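Local coordinates for protein nigritoxine (Vibrio nigripulchritudo, PDB 5M41) that acts as a bacterial toxin against crustaceans and insects and has a previously undescribed fold, at residues A[671-676]-A[724-729]; A[609-614]-A[730-735]; A[30-35]-A[259-264]; A[425-428]-A[434-437]. One frame throughout, in Å; residues are numbered along the deposited sequence.

Interaction 1: residues A[671-676]-A[724-729]; sequences ITVVEN and QLMGQV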
loop_
_atom_site.group_PDB
_atom_site.type_symbol
_atom_site.label_atom_id
_atom_site.label_comp_id
_atom_site.label_asym_id
_atom_site.label_seq_id
_atom_site.Cartn_x
_atom_site.Cartn_y
_atom_site.Cartn_z
ATOM N N ILE A 671 -6.582 -7.764 31.199
ATOM C CA ILE A 671 -6.942 -7.341 29.850
ATOM C C ILE A 671 -6.532 -5.891 29.604
ATOM O O ILE A 671 -5.952 -5.568 28.557
ATOM C CB ILE A 671 -8.449 -7.585 29.578
ATOM C CG1 ILE A 671 -8.720 -9.097 29.423
ATOM C CG2 ILE A 671 -8.935 -6.800 28.359
ATOM C CD1 ILE A 671 -10.188 -9.449 29.185
ATOM N N THR A 672 -6.801 -5.021 30.576
ATOM C CA THR A 672 -6.439 -3.595 30.444
ATOM C C THR A 672 -4.941 -3.435 30.149
ATOM O O THR A 672 -4.559 -2.719 29.246
ATOM C CB THR A 672 -6.821 -2.804 31.706
ATOM O OG1 THR A 672 -8.237 -2.915 31.912
ATOM C CG2 THR A 672 -6.429 -1.311 31.577
ATOM N N VAL A 673 -4.090 -4.135 30.887
ATOM C CA VAL A 673 -2.653 -4.025 30.651
ATOM C C VAL A 673 -2.281 -4.639 29.290
ATOM O O VAL A 673 -1.567 -4.022 28.488
ATOM C CB VAL A 673 -1.835 -4.580 31.843
ATOM C CG1 VAL A 673 -0.358 -4.703 31.500
ATOM C CG2 VAL A 673 -1.982 -3.640 33.041
ATOM N N VAL A 674 -2.823 -5.816 28.991
ATOM C CA VAL A 674 -2.473 -6.515 27.757
ATOM C C VAL A 674 -2.804 -5.658 26.533
ATOM O O VAL A 674 -1.994 -5.537 25.606
ATOM C CB VAL A 674 -3.199 -7.885 27.672
ATOM C CG1 VAL A 674 -3.194 -8.411 26.240
ATOM C CG2 VAL A 674 -2.531 -8.876 28.610
ATOM N N GLU A 675 -4.012 -5.096 26.550
ATOM C CA GLU A 675 -4.532 -4.227 25.516
ATOM C C GLU A 675 -3.644 -2.985 25.296
ATOM O O GLU A 675 -3.390 -2.597 24.172
ATOM C CB GLU A 675 -5.930 -3.779 25.923
ATOM C CG GLU A 675 -6.709 -3.039 24.857
ATOM C CD GLU A 675 -8.136 -2.739 25.297
ATOM O OE1 GLU A 675 -8.340 -2.500 26.515
ATOM O OE2 GLU A 675 -9.054 -2.742 24.432
ATOM N N ASN A 676 -3.171 -2.384 26.379
ATOM C CA ASN A 676 -2.237 -1.270 26.273
ATOM C C ASN A 676 -0.835 -1.653 25.785
ATOM O O ASN A 676 -0.121 -0.797 25.291
ATOM C CB ASN A 676 -2.118 -0.524 27.593
ATOM C CG ASN A 676 -1.197 0.696 27.491
ATOM O OD1 ASN A 676 -1.518 1.685 26.811
ATOM N ND2 ASN A 676 -0.042 0.621 28.147
ATOM N N GLN A 724 5.038 -13.993 37.345
ATOM C CA GLN A 724 6.172 -14.461 36.523
ATOM C C GLN A 724 5.919 -14.123 35.053
ATOM O O GLN A 724 6.762 -13.526 34.375
ATOM C CB GLN A 724 6.407 -15.978 36.693
ATOM C CG GLN A 724 7.681 -16.471 36.008
ATOM C CD GLN A 724 7.734 -17.994 35.827
ATOM O OE1 GLN A 724 6.868 -18.726 36.313
ATOM N NE2 GLN A 724 8.747 -18.470 35.098
ATOM N N LEU A 725 4.735 -14.490 34.580
ATOM C CA LEU A 725 4.324 -14.237 33.194
ATOM C C LEU A 725 4.417 -12.761 32.815
ATOM O O LEU A 725 5.045 -12.411 31.813
ATOM C CB LEU A 725 2.887 -14.716 32.960
ATOM C CG LEU A 725 2.246 -14.368 31.607
ATOM C CD1 LEU A 725 2.953 -15.094 30.465
ATOM C CD2 LEU A 725 0.787 -14.789 31.632
ATOM N N MET A 726 3.772 -11.913 33.608
ATOM C CA MET A 726 3.741 -10.471 33.331
ATOM C C MET A 726 5.118 -9.833 33.468
ATOM O O MET A 726 5.474 -8.977 32.678
ATOM C CB MET A 726 2.713 -9.745 34.204
ATOM C CG MET A 726 1.276 -10.182 33.981
ATOM S SD MET A 726 0.730 -9.947 32.273
ATOM C CE MET A 726 -0.174 -8.421 32.401
ATOM N N GLY A 727 5.875 -10.246 34.473
ATOM C CA GLY A 727 7.243 -9.781 34.661
ATOM C C GLY A 727 8.039 -9.960 33.390
ATOM O O GLY A 727 8.741 -9.029 32.949
ATOM N N GLN A 728 7.899 -11.140 32.777
ATOM C CA GLN A 728 8.620 -11.464 31.562
ATOM C C GLN A 728 8.059 -10.684 30.369
ATOM O O GLN A 728 8.813 -10.031 29.619
ATOM C CB GLN A 728 8.621 -12.983 31.272
ATOM C CG GLN A 728 9.322 -13.357 29.954
ATOM C CD GLN A 728 10.776 -12.878 29.888
ATOM O OE1 GLN A 728 11.438 -12.783 30.902
ATOM N NE2 GLN A 728 11.257 -12.558 28.696
ATOM N N VAL A 729 6.739 -10.753 30.210
ATOM C CA VAL A 729 6.070 -10.163 29.065
ATOM C C VAL A 729 6.276 -8.639 29.083
ATOM O O VAL A 729 6.610 -8.021 28.067
ATOM C CB VAL A 729 4.572 -10.581 29.061
ATOM C CG1 VAL A 729 3.699 -9.556 28.398
ATOM C CG2 VAL A 729 4.395 -11.954 28.406
#
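Met726 of helix 719-731 reaches across to Val673 and Val674 of helix 667-676, and the contact between 671-676 and 724-729 is wholly apolar. The methionine does it with its terminal methyl: CE lies 3.8 Å from Val673 CG1 and, more loosely, 4.5 Å from Val674 CG2. Two bends in the methionine chain, at chi2 (-59°) and at chi3 (-99°), swing that methyl over to the valines. The Val673 methyl it meets, CG1, stands anti to the backbone N (chi1 170°), and the two side chains run at a slant to one another. Backbones stay well apart, the closest pair of CA atoms, Val674 CA and Met726 CA, being 9.2 Å from each other, and the long methionine side chain spans the gap.

Backbone hydrogen bonds belong to the two helices separately, such as Glu675 N to Ile671 O at 2.8 Å and Val729 N to Leu725 O at 2.9 Å. Other helices close the space around the pair: Leu742 of helix 739-751 also touches Met726, Phe606 of helix 603-614 lies on Val674, and helix 688-704 packs against Ile671. All three touching residues are buried. The contact is sparse helix-to-helix packing that joins 667-676 to 719-731 in the C-terminal part of the toxin, where both pack with helices 603-614, 688-704 and 739-751.

Interaction 2: residues A[609-614]-A[730-735]; sequences YIEGKK and LTNGRQ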
loop_
_atom_site.group_PDB
_atom_site.type_symbol
_atom_site.label_atom_id
_atom_site.label_comp_id
_atom_site.label_asym_id
_atom_site.label_seq_id
_atom_site.Cartn_x
_atom_site.Cartn_y
_atom_site.Cartn_z
ATOM N N TYR A 609 3.782 -16.832 22.292
ATOM C CA TYR A 609 3.278 -15.975 21.219
ATOM C C TYR A 609 3.702 -14.522 21.429
ATOM O O TYR A 609 4.222 -13.898 20.513
ATOM C CB TYR A 609 1.765 -16.118 21.004
ATOM C CG TYR A 609 1.237 -15.174 19.944
ATOM C CD1 TYR A 609 1.363 -15.474 18.582
ATOM C CD2 TYR A 609 0.641 -13.964 20.299
ATOM C CE1 TYR A 609 0.897 -14.602 17.608
ATOM C CE2 TYR A 609 0.169 -13.080 19.334
ATOM C CZ TYR A 609 0.294 -13.407 17.990
ATOM O OH TYR A 609 -0.177 -12.530 17.024
ATOM N N ILE A 610 3.514 -14.005 22.635
ATOM C CA ILE A 610 3.802 -12.609 22.915
ATOM C C ILE A 610 5.308 -12.304 22.788
ATOM O O ILE A 610 5.686 -11.289 22.171
ATOM C CB ILE A 610 3.210 -12.172 24.276
ATOM C CG1 ILE A 610 1.675 -12.185 24.202
ATOM C CG2 ILE A 610 3.704 -10.778 24.699
ATOM C CD1 ILE A 610 1.058 -11.193 23.217
ATOM N N GLU A 611 6.160 -13.180 23.324
ATOM C CA GLU A 611 7.610 -13.028 23.165
ATOM C C GLU A 611 7.996 -13.013 21.686
ATOM O O GLU A 611 8.855 -12.248 21.279
ATOM C CB GLU A 611 8.377 -14.105 23.935
ATOM C CG GLU A 611 8.211 -13.987 25.447
ATOM C CD GLU A 611 8.829 -12.711 26.001
ATOM O OE1 GLU A 611 10.008 -12.469 25.719
ATOM O OE2 GLU A 611 8.151 -11.951 26.720
ATOM N N GLY A 612 7.319 -13.823 20.878
ATOM C CA GLY A 612 7.535 -13.812 19.442
ATOM C C GLY A 612 7.124 -12.487 18.824
ATOM O O GLY A 612 7.902 -11.868 18.086
ATOM N N LYS A 613 5.898 -12.057 19.118
ATOM C CA LYS A 613 5.385 -10.780 18.626
ATOM C C LYS A 613 6.181 -9.580 19.153
ATOM O O LYS A 613 6.276 -8.565 18.464
ATOM C CB LYS A 613 3.913 -10.611 18.958
ATOM C CG LYS A 613 2.990 -11.441 18.087
ATOM C CD LYS A 613 3.123 -11.089 16.609
ATOM C CE LYS A 613 2.144 -10.012 16.182
ATOM N NZ LYS A 613 2.003 -9.977 14.702
ATOM N N LYS A 614 6.742 -9.698 20.360
ATOM C CA LYS A 614 7.551 -8.620 20.969
ATOM C C LYS A 614 8.789 -8.246 20.162
ATOM O O LYS A 614 9.225 -7.108 20.216
ATOM C CB LYS A 614 8.002 -8.984 22.385
ATOM C CG LYS A 614 7.015 -8.596 23.460
ATOM C CD LYS A 614 7.353 -9.233 24.803
ATOM C CE LYS A 614 8.775 -8.921 25.289
ATOM N NZ LYS A 614 8.871 -9.248 26.745
ATOM N N LEU A 730 6.106 -8.037 30.244
ATOM C CA LEU A 730 6.139 -6.593 30.321
ATOM C C LEU A 730 7.524 -5.999 30.497
ATOM O O LEU A 730 7.748 -4.868 30.066
ATOM C CB LEU A 730 5.209 -6.075 31.415
ATOM C CG LEU A 730 3.744 -6.511 31.303
ATOM C CD1 LEU A 730 2.966 -6.115 32.540
ATOM C CD2 LEU A 730 3.080 -5.946 30.044
ATOM N N THR A 731 8.443 -6.733 31.130
ATOM C CA THR A 731 9.752 -6.152 31.483
ATOM C C THR A 731 10.957 -7.023 31.126
ATOM O O THR A 731 12.075 -6.736 31.559
ATOM C CB THR A 731 9.838 -5.756 32.982
ATOM O OG1 THR A 731 10.062 -6.921 33.791
ATOM C CG2 THR A 731 8.559 -5.023 33.471
ATOM N N ASN A 732 10.738 -8.086 30.351
ATOM C CA ASN A 732 11.802 -9.050 30.040
ATOM C C ASN A 732 12.433 -9.643 31.303
ATOM O O ASN A 732 13.594 -10.013 31.297
ATOM C CB ASN A 732 12.890 -8.430 29.135
ATOM C CG ASN A 732 12.361 -8.023 27.774
ATOM O OD1 ASN A 732 11.310 -8.481 27.327
ATOM N ND2 ASN A 732 13.086 -7.147 27.111
ATOM N N GLY A 733 11.657 -9.724 32.378
ATOM C CA GLY A 733 12.127 -10.293 33.642
ATOM C C GLY A 733 13.086 -9.391 34.416
ATOM O O GLY A 733 13.760 -9.847 35.336
ATOM N N ARG A 734 13.155 -8.115 34.043
ATOM C CA ARG A 734 14.060 -7.161 34.710
ATOM C C ARG A 734 13.460 -6.614 35.997
ATOM O O ARG A 734 14.176 -6.249 36.907
ATOM C CB ARG A 734 14.439 -6.011 33.768
ATOM C CG ARG A 734 15.573 -6.341 32.802
ATOM C CD ARG A 734 15.504 -5.451 31.573
ATOM N NE ARG A 734 16.792 -4.815 31.278
ATOM C CZ ARG A 734 16.992 -3.878 30.347
ATOM N NH1 ARG A 734 15.993 -3.436 29.582
ATOM N NH2 ARG A 734 18.206 -3.373 30.178
ATOM N N GLN A 735 12.139 -6.574 36.079
ATOM C CA GLN A 735 11.482 -6.053 37.269
ATOM C C GLN A 735 10.555 -7.087 37.909
ATOM O O GLN A 735 9.774 -7.731 37.223
ATOM C CB GLN A 735 10.719 -4.771 36.916
ATOM C CG GLN A 735 10.017 -4.130 38.089
ATOM C CD GLN A 735 9.230 -2.897 37.691
ATOM O OE1 GLN A 735 8.445 -2.922 36.738
ATOM N NE2 GLN A 735 9.441 -1.798 38.428
#
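A helix C-terminus followed by a type I' beta turn, Thr731 to Arg734, supplies one side of this surface contact through Asn732, and the last turns of helix 603-614 supply the other through Lys614. Lys614 NZ gives a short hydrogen bond of 2.6 Å to Asn732 OD1, approaching almost straight along the C=O axis with a C=O...N angle of 170°. The lysine and asparagine side chains run past each other in opposite directions, with Lys614 CE also 3.3 Å from Asn732 OD1. A bend at chi3 (56°) in the otherwise extended outer part of the lysine chain sets its ammonium there.

The same ammonium makes a salt bridge within its own helix, Lys614 NZ to Glu611 OE2 at 2.8 Å, reaching the syn side of the carboxylate somewhat out of its plane. It also bonds to the carbonyl of Val729, a third oxygen, and its charge is probably favourable near the carbonyl end of helix 719-731. Asn732 is the first residue to leave helical backbone angles, with positive phi. Inside the turn, Arg734 N bonds to Thr731 O. Just beyond it, Gln735 N reaches Thr731 OG1 at 3.1 Å, a hydroxyl that also pairs with Gly727 O.

Interaction 3: residues A[30-35]-A[259-264]; sequences RNLTKE and DLLVAS
Leu32 meets Leu261 and Val262 in the connection between helices 22-30 and 34-54. Arg30, the last residue of helix 22-30, forms a salt bridge with Asp196. Asn31 follows, its amide oxygen in a weak hydrogen bond with Gln354.

Leu32 then carries the apolar contact by both branches. CD2 presses on Val262 CG2 at 3.6 Å and on Leu261 CB at 4.0 Å, while CD1 lies 4.0 Å from Leu261 CD1. Its CG sits anti to the carbonyl carbon (chi1 -66°), and both branches approach Leu261 from the same side. The backbones come close as well, Leu32 CA to Val262 CA being 6.2 Å.

Thr33 is the N-cap of helix 34-54, its OG1 accepting from the N of Ala36. Glu35, the second residue of that helix, has the end of its side chain nearer to 259-264 than its base: a water lies 3.0 Å from Glu35 OE2 and 3.2 Å from Ser264 O, within hydrogen-bonding distance of both. Ser264 OG turns back to donate to Leu261 O at 2.7 Å.

Leu40 of helix 34-54 lies against both Leu32 and Leu261, and strand 229-230 packs Leu230 on Leu260, Ala263 and Ser264; helix 253-264 thus packs against both the start of helix 34-54 and strand 229-230.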
loop_
_atom_site.group_PDB
_atom_site.type_symbol
_atom_site.label_atom_id
_atom_site.label_comp_id
_atom_site.label_asym_id
_atom_site.label_seq_id
_atom_site.Cartn_x
_atom_site.Cartn_y
_atom_site.Cartn_z
ATOM N N ARG A 30 3.990 25.658 -15.555
ATOM C CA ARG A 30 3.553 26.897 -14.925
ATOM C C ARG A 30 3.979 26.956 -13.463
ATOM O O ARG A 30 4.277 28.021 -12.939
ATOM C CB ARG A 30 2.017 27.068 -15.065
ATOM C CG ARG A 30 1.624 27.747 -16.382
ATOM C CD ARG A 30 0.177 28.286 -16.370
ATOM N NE ARG A 30 -0.745 27.190 -16.054
ATOM C CZ ARG A 30 -1.600 26.628 -16.898
ATOM N NH1 ARG A 30 -1.757 27.098 -18.119
ATOM N NH2 ARG A 30 -2.346 25.606 -16.478
ATOM N N ASN A 31 4.039 25.815 -12.798
ATOM C CA ASN A 31 4.424 25.830 -11.395
ATOM C C ASN A 31 5.934 25.863 -11.114
ATOM O O ASN A 31 6.344 25.950 -9.965
ATOM C CB ASN A 31 3.723 24.705 -10.657
ATOM C CG ASN A 31 2.231 24.996 -10.481
ATOM O OD1 ASN A 31 1.385 24.199 -10.829
ATOM N ND2 ASN A 31 1.929 26.158 -9.974
ATOM N N LEU A 32 6.750 25.813 -12.164
ATOM C CA LEU A 32 8.188 26.030 -12.007
ATOM C C LEU A 32 8.413 27.497 -11.665
ATOM O O LEU A 32 7.669 28.365 -12.129
ATOM C CB LEU A 32 8.927 25.712 -13.312
ATOM C CG LEU A 32 8.913 24.259 -13.768
ATOM C CD1 LEU A 32 9.692 24.129 -15.086
ATOM C CD2 LEU A 32 9.552 23.386 -12.673
ATOM N N THR A 33 9.439 27.787 -10.866
ATOM C CA THR A 33 9.843 29.195 -10.678
ATOM C C THR A 33 10.354 29.722 -12.033
ATOM O O THR A 33 10.731 28.931 -12.904
ATOM C CB THR A 33 10.997 29.328 -9.660
ATOM O OG1 THR A 33 12.124 28.625 -10.170
ATOM C CG2 THR A 33 10.598 28.735 -8.239
ATOM N N LYS A 34 10.367 31.041 -12.206
ATOM C CA LYS A 34 10.968 31.666 -13.400
ATOM C C LYS A 34 12.394 31.169 -13.667
ATOM O O LYS A 34 12.748 30.834 -14.812
ATOM C CB LYS A 34 10.965 33.188 -13.262
ATOM C CG LYS A 34 9.695 33.866 -13.772
ATOM C CD LYS A 34 9.847 34.299 -15.238
ATOM C CE LYS A 34 10.388 35.720 -15.382
ATOM N NZ LYS A 34 11.084 35.888 -16.685
ATOM N N GLU A 35 13.188 31.076 -12.605
ATOM C CA GLU A 35 14.562 30.560 -12.698
ATOM C C GLU A 35 14.628 29.140 -13.299
ATOM O O GLU A 35 15.451 28.865 -14.186
ATOM C CB GLU A 35 15.224 30.595 -11.303
ATOM C CG GLU A 35 16.685 30.145 -11.301
ATOM C CD GLU A 35 17.304 29.938 -9.894
ATOM O OE1 GLU A 35 16.674 30.241 -8.839
ATOM O OE2 GLU A 35 18.448 29.439 -9.846
ATOM N N ASP A 259 10.412 17.171 -11.726
ATOM C CA ASP A 259 10.734 17.102 -10.294
ATOM C C ASP A 259 12.171 17.613 -10.053
ATOM O O ASP A 259 12.456 18.287 -9.062
ATOM C CB ASP A 259 10.658 15.656 -9.786
ATOM C CG ASP A 259 9.233 15.113 -9.682
ATOM O OD1 ASP A 259 8.250 15.884 -9.822
ATOM O OD2 ASP A 259 9.109 13.867 -9.485
ATOM N N LEU A 260 13.086 17.222 -10.936
ATOM C CA LEU A 260 14.477 17.660 -10.832
ATOM C C LEU A 260 14.605 19.183 -10.960
ATOM O O LEU A 260 15.368 19.819 -10.218
ATOM C CB LEU A 260 15.344 16.949 -11.886
ATOM C CG LEU A 260 16.830 17.393 -11.831
ATOM C CD1 LEU A 260 17.771 16.249 -12.111
ATOM C CD2 LEU A 260 17.104 18.548 -12.798
ATOM N N LEU A 261 13.885 19.758 -11.925
ATOM C CA LEU A 261 13.912 21.218 -12.129
ATOM C C LEU A 261 13.384 21.966 -10.902
ATOM O O LEU A 261 13.894 23.025 -10.555
ATOM C CB LEU A 261 13.116 21.633 -13.364
ATOM C CG LEU A 261 13.690 21.226 -14.732
ATOM C CD1 LEU A 261 12.687 21.530 -15.835
ATOM C CD2 LEU A 261 14.989 21.984 -15.001
ATOM N N VAL A 262 12.354 21.413 -10.260
ATOM C CA VAL A 262 11.876 21.994 -8.998
ATOM C C VAL A 262 12.971 21.864 -7.922
ATOM O O VAL A 262 13.263 22.830 -7.219
ATOM C CB VAL A 262 10.542 21.365 -8.541
ATOM C CG1 VAL A 262 10.134 21.877 -7.151
ATOM C CG2 VAL A 262 9.421 21.673 -9.550
ATOM N N ALA A 263 13.572 20.679 -7.789
ATOM C CA ALA A 263 14.652 20.510 -6.793
ATOM C C ALA A 263 15.828 21.420 -7.075
ATOM O O ALA A 263 16.499 21.834 -6.144
ATOM C CB ALA A 263 15.125 19.056 -6.683
ATOM N N SER A 264 16.072 21.751 -8.344
ATOM C CA SER A 264 17.222 22.595 -8.667
ATOM C C SER A 264 17.064 23.999 -8.102
ATOM O O SER A 264 18.054 24.639 -7.775
ATOM C CB SER A 264 17.484 22.679 -10.179
ATOM O OG SER A 264 16.524 23.540 -10.782
HETATM O O HOH W 1 19.151 26.563 -10.150
#

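Interaction 4: residues A[425-428]-A[434-437]; sequences RPTY and EVRP
Chi1 of Tyr428 (75°) places CG between the backbone N and the carbonyl carbon, bringing its ring alongside Arg436, and the bend at chi3 (80°) of Arg425 brings its guanidinium over Pro437. Pro437 CB lies over the centre of that guanidinium, 3.6 Å from Arg425 CZ. NH1 and NH2 of Arg425 both have hydrogen-bond partners outside the hairpin, NH1 with the carbonyl of Val273. The Tyr428 ring edge, by CE2, is 3.6 Å from Pro437 O, which lies in the ring plane. Arg436 CB is 3.9 Å from Tyr428 CE2.

The backbones form an antiparallel hairpin. Tyr428 and Arg436 are a hydrogen-bonded pair, Tyr428 N to Arg436 O and Arg436 N to Tyr428 O both at 2.8 Å; Thr427 and Pro437 are the non-hydrogen-bonded pair, with side chains diverging. A CA-H...O contact joins Pro437 CA to Pro426 O at 3.2 Å. Val435 CG1 rests 3.7 Å from Thr427 OG1.

Strand 427-429 is the middle one of a three-stranded antiparallel sheet, with 354-357 on the side opposite 435-437 and backbone bonds linking Thr427 to Val356 and Arg357.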
loop_
_atom_site.group_PDB
_atom_site.type_symbol
_atom_site.label_atom_id
_atom_site.label_comp_id
_atom_site.label_asym_id
_atom_site.label_seq_id
_atom_site.Cartn_x
_atom_site.Cartn_y
_atom_site.Cartn_z
ATOM N N ARG A 425 7.074 8.442 -4.994
ATOM C CA ARG A 425 5.685 8.554 -4.537
ATOM C C ARG A 425 4.900 9.566 -5.365
ATOM O O ARG A 425 5.484 10.503 -5.896
ATOM C CB ARG A 425 5.691 9.017 -3.081
ATOM C CG ARG A 425 6.275 7.976 -2.124
ATOM C CD ARG A 425 6.674 8.607 -0.797
ATOM N NE ARG A 425 5.501 8.792 0.055
ATOM C CZ ARG A 425 5.499 9.457 1.218
ATOM N NH1 ARG A 425 6.617 10.028 1.668
ATOM N NH2 ARG A 425 4.370 9.565 1.923
ATOM N N PRO A 426 3.575 9.370 -5.499
ATOM C CA PRO A 426 2.755 10.375 -6.165
ATOM C C PRO A 426 2.691 11.625 -5.297
ATOM O O PRO A 426 2.849 11.526 -4.078
ATOM C CB PRO A 426 1.369 9.706 -6.229
ATOM C CG PRO A 426 1.368 8.805 -5.005
ATOM C CD PRO A 426 2.763 8.218 -5.052
ATOM N N THR A 427 2.489 12.788 -5.915
ATOM C CA THR A 427 2.431 14.028 -5.165
ATOM C C THR A 427 1.231 14.877 -5.608
ATOM O O THR A 427 0.692 14.705 -6.692
ATOM C CB THR A 427 3.713 14.905 -5.299
ATOM O OG1 THR A 427 3.801 15.429 -6.626
ATOM C CG2 THR A 427 5.025 14.181 -4.933
ATOM N N TYR A 428 0.825 15.811 -4.758
ATOM C CA TYR A 428 -0.234 16.753 -5.090
ATOM C C TYR A 428 0.143 18.124 -4.562
ATOM O O TYR A 428 1.047 18.258 -3.736
ATOM C CB TYR A 428 -1.585 16.327 -4.498
ATOM C CG TYR A 428 -1.726 16.542 -3.003
ATOM C CD1 TYR A 428 -2.475 17.610 -2.499
ATOM C CD2 TYR A 428 -1.119 15.664 -2.090
ATOM C CE1 TYR A 428 -2.635 17.801 -1.124
ATOM C CE2 TYR A 428 -1.246 15.855 -0.722
ATOM C CZ TYR A 428 -2.003 16.918 -0.243
ATOM O OH TYR A 428 -2.135 17.082 1.117
ATOM N N GLU A 434 1.755 24.138 -1.756
ATOM C CA GLU A 434 2.761 23.200 -1.257
ATOM C C GLU A 434 2.628 21.822 -1.939
ATOM O O GLU A 434 1.541 21.224 -1.971
ATOM C CB GLU A 434 2.644 23.038 0.264
ATOM C CG GLU A 434 2.871 24.307 1.081
ATOM C CD GLU A 434 2.240 24.242 2.477
ATOM O OE1 GLU A 434 1.825 23.146 2.924
ATOM O OE2 GLU A 434 2.158 25.302 3.139
ATOM N N VAL A 435 3.732 21.318 -2.475
ATOM C CA VAL A 435 3.730 19.999 -3.090
ATOM C C VAL A 435 4.030 18.954 -2.002
ATOM O O VAL A 435 5.036 19.065 -1.300
ATOM C CB VAL A 435 4.753 19.904 -4.249
ATOM C CG1 VAL A 435 4.756 18.499 -4.825
ATOM C CG2 VAL A 435 4.417 20.913 -5.360
ATOM N N ARG A 436 3.147 17.965 -1.840
ATOM C CA ARG A 436 3.289 16.920 -0.821
ATOM C C ARG A 436 2.996 15.547 -1.423
ATOM O O ARG A 436 2.193 15.445 -2.341
ATOM C CB ARG A 436 2.293 17.148 0.332
ATOM C CG ARG A 436 2.317 18.530 0.964
ATOM C CD ARG A 436 1.483 18.569 2.235
ATOM N NE ARG A 436 2.080 19.435 3.251
ATOM C CZ ARG A 436 1.627 19.553 4.492
ATOM N NH1 ARG A 436 0.561 18.863 4.880
ATOM N NH2 ARG A 436 2.234 20.363 5.346
ATOM N N PRO A 437 3.601 14.482 -0.878
ATOM C CA PRO A 437 3.174 13.172 -1.335
ATOM C C PRO A 437 1.688 12.880 -1.027
ATOM O O PRO A 437 1.163 13.312 -0.003
ATOM C CB PRO A 437 4.098 12.206 -0.576
ATOM C CG PRO A 437 4.638 13.009 0.564
ATOM C CD PRO A 437 4.773 14.396 0.015
#

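Interactions 1 and 2 share helix 719-731 and sit 9 Å apart between centres, interaction 1 nested within the chain loop that interaction 2 closes. They touch directly: besides the bond from Lys614 to the Val729 carbonyl, Gly727 O lies 3.1 Å from Gly733 N, a probable hydrogen bond. Interactions 3 and 4 are a second pair, 14 Å between centres with nearest atoms about 5 Å apart; Arg357, in the strand beside 427-429, is salt-bridged to Asp259. The two pairs are far apart, centres of interactions 1 and 3 about 54 Å. The magnesium ion is bound by Val189, Glu192 and Asp195; Arg30 of interaction 3 touches Asp195.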